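Local coordinates for protein geobacter metallireducens SMUG1 (Geobacter metallireducens, PDB 5H9I) that belongs to the uracil DNA glycosylase superfamily, an alpha/beta fold built on a parallel sheet, and holds xanthine in its ligand pocket, at residues W65-E76 against K100-E111; P40-F48 against T81-T89. All blocks are in the same frame, centred on the assembly; numbering follows the deposited sequence. Where two conformers were deposited one is given.

Contact 1. Residues W65-E76 against K100-E111; sequences WGMAQTGVPFGE and KRVDGFACRRSE. With XAN (xanthine), chain B; BME (beta-mercaptoethanol), chain F.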
loop_
_atom_site.group_PDB
_atom_site.type_symbol
_atom_site.label_atom_id
_atom_site.label_comp_id
_atom_site.label_asym_id
_atom_site.label_seq_id
_atom_site.Cartn_x
_atom_site.Cartn_y
_atom_site.Cartn_z
ATOM N N TRP A 65 -1.557 1.577 12.043
ATOM C CA TRP A 65 -2.936 1.561 12.414
ATOM C C TRP A 65 -3.905 1.378 11.237
ATOM O O TRP A 65 -5.099 1.299 11.437
ATOM C CB TRP A 65 -3.364 2.848 13.209
ATOM C CG TRP A 65 -2.344 3.337 14.215
ATOM C CD1 TRP A 65 -1.756 4.579 14.267
ATOM C CD2 TRP A 65 -1.729 2.560 15.230
ATOM N NE1 TRP A 65 -0.811 4.607 15.261
ATOM C CE2 TRP A 65 -0.818 3.395 15.896
ATOM C CE3 TRP A 65 -1.940 1.287 15.680
ATOM C CZ2 TRP A 65 -0.058 2.970 16.955
ATOM C CZ3 TRP A 65 -1.134 0.837 16.758
ATOM C CH2 TRP A 65 -0.231 1.722 17.358
ATOM N N GLY A 66 -3.268 1.144 10.075
ATOM C CA GLY A 66 -4.050 1.003 8.842
ATOM C C GLY A 66 -3.865 -0.376 8.253
ATOM O O GLY A 66 -4.406 -1.340 8.777
ATOM N N MET A 67 -3.011 -0.453 7.235
ATOM C CA MET A 67 -2.808 -1.770 6.551
ATOM C C MET A 67 -2.241 -2.837 7.564
ATOM O O MET A 67 -2.515 -4.001 7.426
ATOM C CB MET A 67 -1.900 -1.659 5.331
ATOM C CG MET A 67 -1.709 -2.974 4.722
ATOM S SD MET A 67 -1.070 -2.856 3.045
ATOM C CE MET A 67 -0.784 -4.565 2.598
ATOM N N ALA A 68 -1.456 -2.362 8.562
ATOM C CA ALA A 68 -0.886 -3.376 9.542
ATOM C C ALA A 68 -1.990 -3.970 10.323
ATOM O O ALA A 68 -1.733 -5.007 11.009
ATOM C CB ALA A 68 0.138 -2.722 10.406
ATOM N N GLN A 69 -3.185 -3.381 10.413
ATOM C CA GLN A 69 -4.345 -3.851 11.117
ATOM C C GLN A 69 -5.331 -4.576 10.230
ATOM O O GLN A 69 -5.978 -5.568 10.633
ATOM C CB GLN A 69 -5.083 -2.773 11.896
ATOM C CG GLN A 69 -4.215 -1.933 12.803
ATOM C CD GLN A 69 -3.741 -2.673 14.079
ATOM O OE1 GLN A 69 -4.498 -3.504 14.568
ATOM N NE2 GLN A 69 -2.585 -2.419 14.512
ATOM N N THR A 70 -5.548 -4.061 8.996
ATOM C CA THR A 70 -6.677 -4.518 8.196
ATOM C C THR A 70 -6.236 -5.309 6.999
ATOM O O THR A 70 -7.105 -5.909 6.300
ATOM C CB THR A 70 -7.475 -3.253 7.719
ATOM O OG1 THR A 70 -6.659 -2.480 6.868
ATOM C CG2 THR A 70 -8.114 -2.506 8.829
ATOM N N GLY A 71 -4.982 -5.242 6.558
ATOM C CA GLY A 71 -4.524 -5.873 5.312
ATOM C C GLY A 71 -4.825 -5.057 4.061
ATOM O O GLY A 71 -4.442 -5.556 2.992
ATOM N N VAL A 72 -5.394 -3.877 4.202
ATOM C CA VAL A 72 -5.747 -3.073 3.074
ATOM C C VAL A 72 -4.905 -1.869 2.967
ATOM O O VAL A 72 -4.683 -1.231 4.017
ATOM C CB VAL A 72 -7.188 -2.688 3.174
ATOM C CG1 VAL A 72 -7.599 -1.721 2.060
ATOM C CG2 VAL A 72 -8.104 -3.921 3.164
ATOM N N PRO A 73 -4.279 -1.525 1.830
ATOM C CA PRO A 73 -3.469 -0.286 1.735
ATOM C C PRO A 73 -4.238 0.950 2.207
ATOM O O PRO A 73 -5.420 1.121 1.944
ATOM C CB PRO A 73 -3.124 -0.147 0.231
ATOM C CG PRO A 73 -3.427 -1.509 -0.319
ATOM C CD PRO A 73 -4.448 -2.195 0.534
ATOM N N PHE A 74 -3.498 1.762 2.999
ATOM C CA PHE A 74 -4.124 2.970 3.636
ATOM C C PHE A 74 -5.387 2.632 4.380
ATOM O O PHE A 74 -6.284 3.407 4.501
ATOM C CB PHE A 74 -4.382 4.050 2.535
ATOM C CG PHE A 74 -3.115 4.639 1.938
ATOM C CD1 PHE A 74 -2.483 5.741 2.570
ATOM C CD2 PHE A 74 -2.561 4.097 0.807
ATOM C CE1 PHE A 74 -1.391 6.283 1.969
ATOM C CE2 PHE A 74 -1.458 4.647 0.227
ATOM C CZ PHE A 74 -0.901 5.726 0.818
ATOM N N GLY A 75 -5.444 1.403 4.939
ATOM C CA GLY A 75 -6.677 0.800 5.337
ATOM C C GLY A 75 -7.114 1.140 6.746
ATOM O O GLY A 75 -7.133 0.285 7.629
ATOM N N GLU A 76 -7.531 2.363 6.910
ATOM C CA GLU A 76 -8.121 2.852 8.163
ATOM C C GLU A 76 -9.302 1.909 8.458
ATOM O O GLU A 76 -10.140 1.597 7.581
ATOM C CB GLU A 76 -8.514 4.297 8.047
ATOM C CG GLU A 76 -9.025 4.918 9.408
ATOM C CD GLU A 76 -10.423 5.374 9.390
ATOM O OE1 GLU A 76 -11.227 5.152 8.416
ATOM O OE2 GLU A 76 -10.849 5.991 10.431
ATOM N N LYS A 100 2.820 -1.630 19.422
ATOM C CA LYS A 100 2.321 -1.723 17.975
ATOM C C LYS A 100 1.509 -2.976 17.836
ATOM O O LYS A 100 1.803 -3.836 17.003
ATOM C CB LYS A 100 3.469 -1.628 17.039
ATOM C CG LYS A 100 4.248 -0.348 17.082
ATOM C CD LYS A 100 3.459 0.836 16.570
ATOM C CE LYS A 100 4.182 2.176 16.581
ATOM N NZ LYS A 100 5.321 2.205 15.674
ATOM N N ARG A 101 0.583 -3.210 18.704
ATOM C CA ARG A 101 -0.240 -4.365 18.713
ATOM C C ARG A 101 -1.191 -4.394 17.472
ATOM O O ARG A 101 -1.620 -3.348 17.028
ATOM C CB ARG A 101 -1.099 -4.351 19.932
ATOM C CG ARG A 101 -0.263 -4.506 21.227
ATOM C CD ARG A 101 -1.200 -4.340 22.397
ATOM N NE ARG A 101 -2.201 -5.414 22.472
ATOM C CZ ARG A 101 -3.536 -5.266 22.372
ATOM N NH1 ARG A 101 -4.089 -4.072 22.165
ATOM N NH2 ARG A 101 -4.320 -6.326 22.501
ATOM N N VAL A 102 -1.436 -5.591 17.032
ATOM C CA VAL A 102 -2.327 -5.858 15.901
ATOM C C VAL A 102 -3.645 -6.375 16.454
ATOM O O VAL A 102 -3.775 -7.577 16.717
ATOM C CB VAL A 102 -1.699 -6.765 14.878
ATOM C CG1 VAL A 102 -2.648 -7.111 13.746
ATOM C CG2 VAL A 102 -0.432 -6.190 14.331
ATOM N N ASP A 103 -4.566 -5.433 16.706
ATOM C CA ASP A 103 -5.905 -5.761 17.128
ATOM C C ASP A 103 -6.899 -6.015 15.945
ATOM O O ASP A 103 -8.048 -6.379 16.119
ATOM C CB ASP A 103 -6.473 -4.721 18.046
ATOM C CG ASP A 103 -5.692 -4.602 19.359
ATOM O OD1 ASP A 103 -5.056 -5.623 19.713
ATOM O OD2 ASP A 103 -5.615 -3.513 19.938
ATOM N N GLY A 104 -6.404 -5.816 14.740
ATOM C CA GLY A 104 -7.243 -6.058 13.560
ATOM C C GLY A 104 -8.407 -5.098 13.477
ATOM O O GLY A 104 -8.262 -3.920 13.740
ATOM N N PHE A 105 -9.549 -5.648 13.121
ATOM C CA PHE A 105 -10.762 -4.858 13.001
ATOM C C PHE A 105 -11.331 -4.325 14.324
ATOM O O PHE A 105 -12.215 -3.506 14.315
ATOM C CB PHE A 105 -11.736 -5.570 12.114
ATOM C CG PHE A 105 -11.281 -5.589 10.652
ATOM C CD1 PHE A 105 -10.477 -6.575 10.165
ATOM C CD2 PHE A 105 -11.641 -4.570 9.855
ATOM C CE1 PHE A 105 -10.020 -6.569 8.823
ATOM C CE2 PHE A 105 -11.167 -4.515 8.513
ATOM C CZ PHE A 105 -10.388 -5.526 8.040
ATOM N N ALA A 106 -10.717 -4.779 15.427
ATOM C CA ALA A 106 -11.024 -4.210 16.732
ATOM C C ALA A 106 -10.128 -3.052 17.062
ATOM O O ALA A 106 -10.340 -2.440 18.114
ATOM C CB ALA A 106 -10.912 -5.295 17.800
ATOM N N CYS A 107 -9.125 -2.667 16.241
ATOM C CA CYS A 107 -8.294 -1.529 16.511
ATOM C C CYS A 107 -9.163 -0.291 16.519
ATOM O O CYS A 107 -9.995 -0.062 15.638
ATOM C CB CYS A 107 -7.105 -1.369 15.527
ATOM S SG CYS A 107 -6.045 0.025 15.636
ATOM N N ARG A 108 -8.933 0.461 17.568
ATOM C CA ARG A 108 -9.626 1.701 17.854
ATOM C C ARG A 108 -8.817 2.983 17.429
ATOM O O ARG A 108 -9.363 4.046 17.623
ATOM C CB ARG A 108 -9.921 1.731 19.388
ATOM N N ARG A 109 -7.552 2.952 16.929
ATOM C CA ARG A 109 -6.811 4.104 16.379
ATOM C C ARG A 109 -7.343 4.255 14.928
ATOM O O ARG A 109 -7.580 3.216 14.266
ATOM C CB ARG A 109 -5.348 3.802 16.246
ATOM C CG ARG A 109 -4.557 3.621 17.524
ATOM C CD ARG A 109 -4.131 4.964 18.151
ATOM N NE ARG A 109 -3.381 4.564 19.339
ATOM C CZ ARG A 109 -3.924 4.265 20.525
ATOM N NH1 ARG A 109 -3.131 3.884 21.517
ATOM N NH2 ARG A 109 -5.239 4.373 20.750
ATOM N N SER A 110 -7.658 5.489 14.574
ATOM C CA SER A 110 -7.899 5.895 13.189
ATOM C C SER A 110 -6.664 6.444 12.517
ATOM O O SER A 110 -6.096 7.515 12.893
ATOM C CB SER A 110 -9.024 6.878 13.082
ATOM O OG SER A 110 -9.185 7.418 11.816
ATOM N N GLU A 111 -6.225 5.866 11.451
ATOM C CA GLU A 111 -5.130 6.404 10.716
ATOM C C GLU A 111 -5.547 7.607 9.878
ATOM O O GLU A 111 -6.443 7.453 9.025
ATOM C CB GLU A 111 -4.539 5.346 9.753
ATOM C CG GLU A 111 -3.330 5.881 9.014
ATOM C CD GLU A 111 -2.914 4.953 7.885
ATOM O OE1 GLU A 111 -3.141 5.234 6.708
ATOM O OE2 GLU A 111 -2.282 3.886 8.220
HETATM N N9 XAN B . -0.441 5.136 5.593
HETATM C C4 XAN B . -0.185 4.269 4.653
HETATM N N3 XAN B . -0.722 3.114 4.271
HETATM C C2 XAN B . -0.234 2.488 3.296
HETATM O O2 XAN B . -0.706 1.419 3.004
HETATM N N1 XAN B . 0.777 2.961 2.553
HETATM C C6 XAN B . 1.374 4.087 2.799
HETATM O O6 XAN B . 2.346 4.506 2.160
HETATM C C5 XAN B . 0.932 4.795 3.918
HETATM N N7 XAN B . 1.293 5.945 4.469
HETATM C C8 XAN B . 0.460 6.153 5.476
HETATM C C1 BME F . -10.257 -8.724 14.330
HETATM C C2 BME F . -9.595 -9.952 14.918
HETATM O O1 BME F . -9.878 -8.617 12.982
HETATM S S2 BME F . -9.659 -11.326 13.890
HETATM O O HOH W 1 -7.293 2.772 11.527
HETATM O O HOH W 2 -1.154 4.057 10.734
HETATM O O HOH W 3 -1.710 1.905 6.460
#
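Two torsions fold Gln-69 toward the loop 100-111: CG lies anti to the carbonyl carbon (chi1 -50°), and a bend at chi2 (-73°) turns the amide onto the backbone of Arg-101 to Gly-104. There NE2 gives a fairly straight hydrogen bond to Arg-101 O (2.9 Å, 163°), which lies close to the amide plane, and NE2 also reaches Pro-64 O. OE1 accepts two weak bonds, from Asp-103 N and Gly-104 N, so both ends of the amide are engaged, which should restrict its rotation. Arg-109 runs alongside Trp-65, laying CG over the five-membered ring at 4.0 Å from its centroid as a CH-pi contact. Thr-70 CG2 sits over the face of Phe-105.

At the pocket end two carboxylates take over as acceptors. Ser-110 OG donates to Glu-76 OE2 (2.6 Å) on the anti side, tilted out of the carboxylate plane; OE1 caps Val-79 N. Glu-111 extends fully from CG and receives xanthine N9 on OE1 (2.9 Å). Its OE2 is gripped by two waters, one shared with Trp-65 N, the other with Met-67 N and xanthine N3. Phe-74 lays its ring over the purine while its N donates to xanthine O2 (2.8 Å). The contact thus implies a pocket wall in which a loop held in part by the Gln-69 amide carries a carboxylate that accepts from xanthine N9 and is linked through one water to N3.

Contact 2. Residues P40-F48 against T81-T89; sequences PHVAYLSRF and TEWLGINGT. With GOL (glycerol), chain D; IPA (isopropyl alcohol), chain G; BME (beta-mercaptoethanol), chain F.
Apolar packing dominates where Ile-86 and Leu-84 meet one flank of the helix that contains residues 40-48. Ile-86 splits its branches: CG2, anti to the backbone N, touches Pro-40 CB at 3.7 Å, while CG1 and CD1 run the other way along the helix, bringing CD1 against the backbone of Tyr-44 (3.6 Å from Tyr-44 N) and near Ala-43 CB. The same CD1 meets the Phe-48 ring at its edge. Leu-84 takes a face of that ring, with CD2 4.2 Å from the Phe-48 centroid and 21° off the normal, a CH-pi contact; Arg-47 CB covers the opposite face. Phe-48 is further enclosed by Phe-132 and Pro-128, and Tyr-44, whose OH binds Val-137 O, meets the ring of Phe-136 with its own. The Pro-40 ring packs on a carbonyl oxygen, CD lying 3.3 Å from Thr-89 O.

Polar links gather at the rim and run largely through solvent. The extended chain of Arg-47 runs antiparallel to the Ile-86 side chain, its guanidinium lying over Ala-43 CB. One water joins Arg-47 NH1 to Leu-84 O, and a second joins it to Gly-85 O. NH2 donates to O2 of a glycerol (2.9 Å), probably from the crystallisation liquor, at the guanidinium edge; glycerol O1 accepts from Asn-87 N in a nearly straight bond (2.8 Å, 171°).

The chemistry implies a joint held mainly by van der Waals packing, in which aliphatic branches dock the chain leaving helix 77-84 onto helix 38-48, while the arginine meets that chain's carbonyls through water.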
loop_
_atom_site.group_PDB
_atom_site.type_symbol
_atom_site.label_atom_id
_atom_site.label_comp_id
_atom_site.label_asym_id
_atom_site.label_seq_id
_atom_site.Cartn_x
_atom_site.Cartn_y
_atom_site.Cartn_z
ATOM N N PRO A 40 -8.613 -10.689 4.829
ATOM C CA PRO A 40 -9.121 -9.365 4.384
ATOM C C PRO A 40 -8.293 -8.795 3.199
ATOM O O PRO A 40 -8.858 -8.129 2.312
ATOM C CB PRO A 40 -9.055 -8.495 5.604
ATOM C CG PRO A 40 -8.208 -9.283 6.569
ATOM C CD PRO A 40 -8.331 -10.715 6.279
ATOM N N HIS A 41 -7.004 -9.096 3.167
ATOM C CA HIS A 41 -6.192 -8.623 2.023
ATOM C C HIS A 41 -6.673 -9.252 0.711
ATOM O O HIS A 41 -6.859 -8.541 -0.267
ATOM C CB HIS A 41 -4.760 -8.986 2.277
ATOM C CG HIS A 41 -3.834 -8.531 1.190
ATOM N ND1 HIS A 41 -3.540 -7.179 0.973
ATOM C CD2 HIS A 41 -3.215 -9.193 0.197
ATOM C CE1 HIS A 41 -2.744 -7.088 -0.074
ATOM N NE2 HIS A 41 -2.536 -8.287 -0.568
ATOM N N VAL A 42 -6.857 -10.572 0.702
ATOM C CA VAL A 42 -7.357 -11.209 -0.506
ATOM C C VAL A 42 -8.771 -10.776 -0.853
ATOM O O VAL A 42 -9.118 -10.722 -2.031
ATOM C CB VAL A 42 -7.169 -12.754 -0.357
ATOM C CG1 VAL A 42 -7.840 -13.469 -1.512
ATOM C CG2 VAL A 42 -5.678 -13.101 -0.309
ATOM N N ALA A 43 -9.634 -10.525 0.147
ATOM C CA ALA A 43 -10.894 -9.909 -0.122
ATOM C C ALA A 43 -10.771 -8.601 -0.936
ATOM O O ALA A 43 -11.468 -8.385 -1.899
ATOM C CB ALA A 43 -11.719 -9.692 1.168
ATOM N N TYR A 44 -9.853 -7.771 -0.477
ATOM C CA TYR A 44 -9.680 -6.478 -1.158
ATOM C C TYR A 44 -9.136 -6.731 -2.576
ATOM O O TYR A 44 -9.666 -6.172 -3.550
ATOM C CB TYR A 44 -8.643 -5.660 -0.351
ATOM C CG TYR A 44 -8.131 -4.410 -1.043
ATOM C CD1 TYR A 44 -8.983 -3.345 -1.266
ATOM C CD2 TYR A 44 -6.812 -4.347 -1.473
ATOM C CE1 TYR A 44 -8.550 -2.170 -1.899
ATOM C CE2 TYR A 44 -6.386 -3.165 -2.135
ATOM C CZ TYR A 44 -7.277 -2.125 -2.336
ATOM O OH TYR A 44 -6.848 -1.011 -3.040
ATOM N N LEU A 45 -8.130 -7.621 -2.761
ATOM C CA LEU A 45 -7.614 -7.910 -4.073
ATOM C C LEU A 45 -8.686 -8.475 -4.994
ATOM O O LEU A 45 -8.808 -8.074 -6.152
ATOM C CB LEU A 45 -6.481 -8.894 -4.056
ATOM C CG LEU A 45 -5.278 -8.492 -3.202
ATOM C CD1 LEU A 45 -4.264 -9.698 -3.285
ATOM C CD2 LEU A 45 -4.647 -7.201 -3.573
ATOM N N SER A 46 -9.520 -9.363 -4.468
ATOM C CA SER A 46 -10.436 -10.109 -5.313
ATOM C C SER A 46 -11.675 -9.304 -5.616
ATOM O O SER A 46 -12.189 -9.349 -6.756
ATOM C CB SER A 46 -10.873 -11.336 -4.582
ATOM O OG SER A 46 -9.762 -12.198 -4.233
ATOM N N ARG A 47 -12.163 -8.527 -4.689
ATOM C CA ARG A 47 -13.379 -7.746 -4.871
ATOM C C ARG A 47 -13.167 -6.489 -5.687
ATOM O O ARG A 47 -14.088 -6.021 -6.376
ATOM C CB ARG A 47 -13.989 -7.367 -3.512
ATOM C CG ARG A 47 -14.472 -8.560 -2.726
ATOM C CD ARG A 47 -14.992 -8.208 -1.350
ATOM N NE ARG A 47 -15.004 -9.436 -0.556
ATOM C CZ ARG A 47 -15.481 -9.514 0.683
ATOM N NH1 ARG A 47 -16.056 -8.510 1.265
ATOM N NH2 ARG A 47 -15.290 -10.671 1.305
ATOM N N PHE A 48 -11.949 -5.904 -5.565
ATOM C CA PHE A 48 -11.687 -4.557 -6.123
ATOM C C PHE A 48 -10.530 -4.542 -7.062
ATOM O O PHE A 48 -10.406 -3.507 -7.756
ATOM C CB PHE A 48 -11.471 -3.609 -4.956
ATOM C CG PHE A 48 -12.691 -3.597 -4.029
ATOM C CD1 PHE A 48 -13.884 -3.155 -4.465
ATOM C CD2 PHE A 48 -12.593 -3.949 -2.683
ATOM C CE1 PHE A 48 -15.037 -3.157 -3.639
ATOM C CE2 PHE A 48 -13.691 -4.002 -1.858
ATOM C CZ PHE A 48 -14.903 -3.574 -2.326
ATOM N N THR A 81 -14.194 -1.188 6.827
ATOM C CA THR A 81 -15.399 -1.876 7.218
ATOM C C THR A 81 -16.652 -1.247 6.625
ATOM O O THR A 81 -17.537 -1.979 6.139
ATOM C CB THR A 81 -15.556 -2.011 8.783
ATOM O OG1 THR A 81 -15.768 -0.744 9.336
ATOM C CG2 THR A 81 -14.425 -2.589 9.346
ATOM N N GLU A 82 -16.749 0.079 6.629
ATOM C CA GLU A 82 -17.996 0.788 6.310
ATOM C C GLU A 82 -18.100 0.979 4.798
ATOM O O GLU A 82 -19.214 0.867 4.274
ATOM C CB GLU A 82 -18.059 2.166 7.008
ATOM C CG GLU A 82 -18.160 1.985 8.538
ATOM C CD GLU A 82 -17.993 3.302 9.368
ATOM O OE1 GLU A 82 -17.820 4.416 8.783
ATOM O OE2 GLU A 82 -18.004 3.209 10.654
ATOM N N TRP A 83 -17.012 1.301 4.113
ATOM C CA TRP A 83 -17.138 1.656 2.691
ATOM C C TRP A 83 -16.828 0.424 1.860
ATOM O O TRP A 83 -17.605 0.150 0.918
ATOM C CB TRP A 83 -16.205 2.809 2.349
ATOM C CG TRP A 83 -16.598 3.381 0.987
ATOM C CD1 TRP A 83 -17.852 3.880 0.645
ATOM C CD2 TRP A 83 -15.762 3.582 -0.118
ATOM N NE1 TRP A 83 -17.801 4.331 -0.667
ATOM C CE2 TRP A 83 -16.568 4.151 -1.162
ATOM C CE3 TRP A 83 -14.426 3.227 -0.418
ATOM C CZ2 TRP A 83 -16.022 4.474 -2.389
ATOM C CZ3 TRP A 83 -13.936 3.490 -1.638
ATOM C CH2 TRP A 83 -14.769 4.127 -2.616
ATOM N N LEU A 84 -15.758 -0.276 2.146
ATOM C CA LEU A 84 -15.357 -1.398 1.328
ATOM C C LEU A 84 -16.138 -2.649 1.710
ATOM O O LEU A 84 -16.190 -3.625 0.957
ATOM C CB LEU A 84 -13.841 -1.637 1.380
ATOM C CG LEU A 84 -12.955 -0.542 0.863
ATOM C CD1 LEU A 84 -11.471 -0.843 1.034
ATOM C CD2 LEU A 84 -13.310 -0.226 -0.622
ATOM N N GLY A 85 -16.672 -2.678 2.916
ATOM C CA GLY A 85 -17.343 -3.884 3.384
ATOM C C GLY A 85 -16.520 -5.024 3.687
ATOM O O GLY A 85 -16.980 -6.200 3.567
ATOM N N ILE A 86 -15.314 -4.797 4.158
ATOM C CA ILE A 86 -14.388 -5.839 4.522
ATOM C C ILE A 86 -14.134 -5.836 6.021
ATOM O O ILE A 86 -13.850 -4.815 6.570
ATOM C CB ILE A 86 -13.069 -5.646 3.745
ATOM C CG1 ILE A 86 -13.303 -5.954 2.262
ATOM C CG2 ILE A 86 -11.977 -6.593 4.267
ATOM C CD1 ILE A 86 -12.071 -5.664 1.416
ATOM N N ASN A 87 -14.299 -6.966 6.682
ATOM C CA ASN A 87 -14.014 -7.111 8.106
ATOM C C ASN A 87 -13.851 -8.572 8.348
ATOM O O ASN A 87 -14.806 -9.304 8.219
ATOM C CB ASN A 87 -15.240 -6.643 8.915
ATOM C CG ASN A 87 -15.040 -6.764 10.423
ATOM O OD1 ASN A 87 -14.220 -7.520 10.854
ATOM N ND2 ASN A 87 -15.729 -5.967 11.173
ATOM N N GLY A 88 -12.639 -8.981 8.667
ATOM C CA GLY A 88 -12.283 -10.388 8.705
ATOM C C GLY A 88 -11.239 -10.723 9.757
ATOM O O GLY A 88 -10.930 -9.889 10.587
ATOM N N THR A 89 -10.745 -11.910 9.632
ATOM C CA THR A 89 -9.741 -12.539 10.576
ATOM C C THR A 89 -8.390 -11.959 10.387
ATOM O O THR A 89 -7.829 -11.997 9.322
ATOM C CB THR A 89 -9.698 -14.047 10.434
ATOM O OG1 THR A 89 -11.018 -14.513 10.751
ATOM C CG2 THR A 89 -8.662 -14.718 11.383
HETATM C C1 GOL D . -13.901 -9.795 4.687
HETATM O O1 GOL D . -15.105 -9.133 5.045
HETATM C C2 GOL D . -14.112 -11.310 4.870
HETATM O O2 GOL D . -15.225 -11.705 4.004
HETATM C C3 GOL D . -12.827 -12.085 4.508
HETATM O O3 GOL D . -11.723 -11.673 5.431
HETATM C C1 IPA G . -20.213 -2.249 6.064
HETATM C C2 IPA G . -20.771 -2.980 4.901
HETATM C C3 IPA G . -22.155 -3.543 5.296
HETATM O O2 IPA G . -20.658 -2.127 3.692
HETATM C C1 BME F . -10.257 -8.724 14.330
HETATM C C2 BME F . -9.595 -9.952 14.918
HETATM O O1 BME F . -9.878 -8.617 12.982
HETATM S S2 BME F . -9.659 -11.326 13.890
HETATM O O HOH W 4 -17.597 -6.172 0.168
HETATM O O HOH W 5 -17.341 -9.220 3.757
#

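Both contacts are partly buried and adjoin, with centres 13 Å apart, but they differ in how they hold. Contact 1 adds directed polar bonds, including buried amide and carboxylate groups, to aromatic packing, and borders the xanthine pocket. Contact 2 is mainly hydrocarbon inside, with charge and water at its surface, and lies farther from the ligand, Tyr-44 being about 9 Å from xanthine. They touch directly: His-41 ND1 probably hydrogen-bonds Gly-71 O (2.7 Å), Pro-40 packs on Thr-70 O, and Phe-105 lies against the carbonyls of Ile-86 and Gly-88. One beta-mercaptoethanol, probably from the crystallisation liquor, bridges Phe-105 N and Gly-88 O between them.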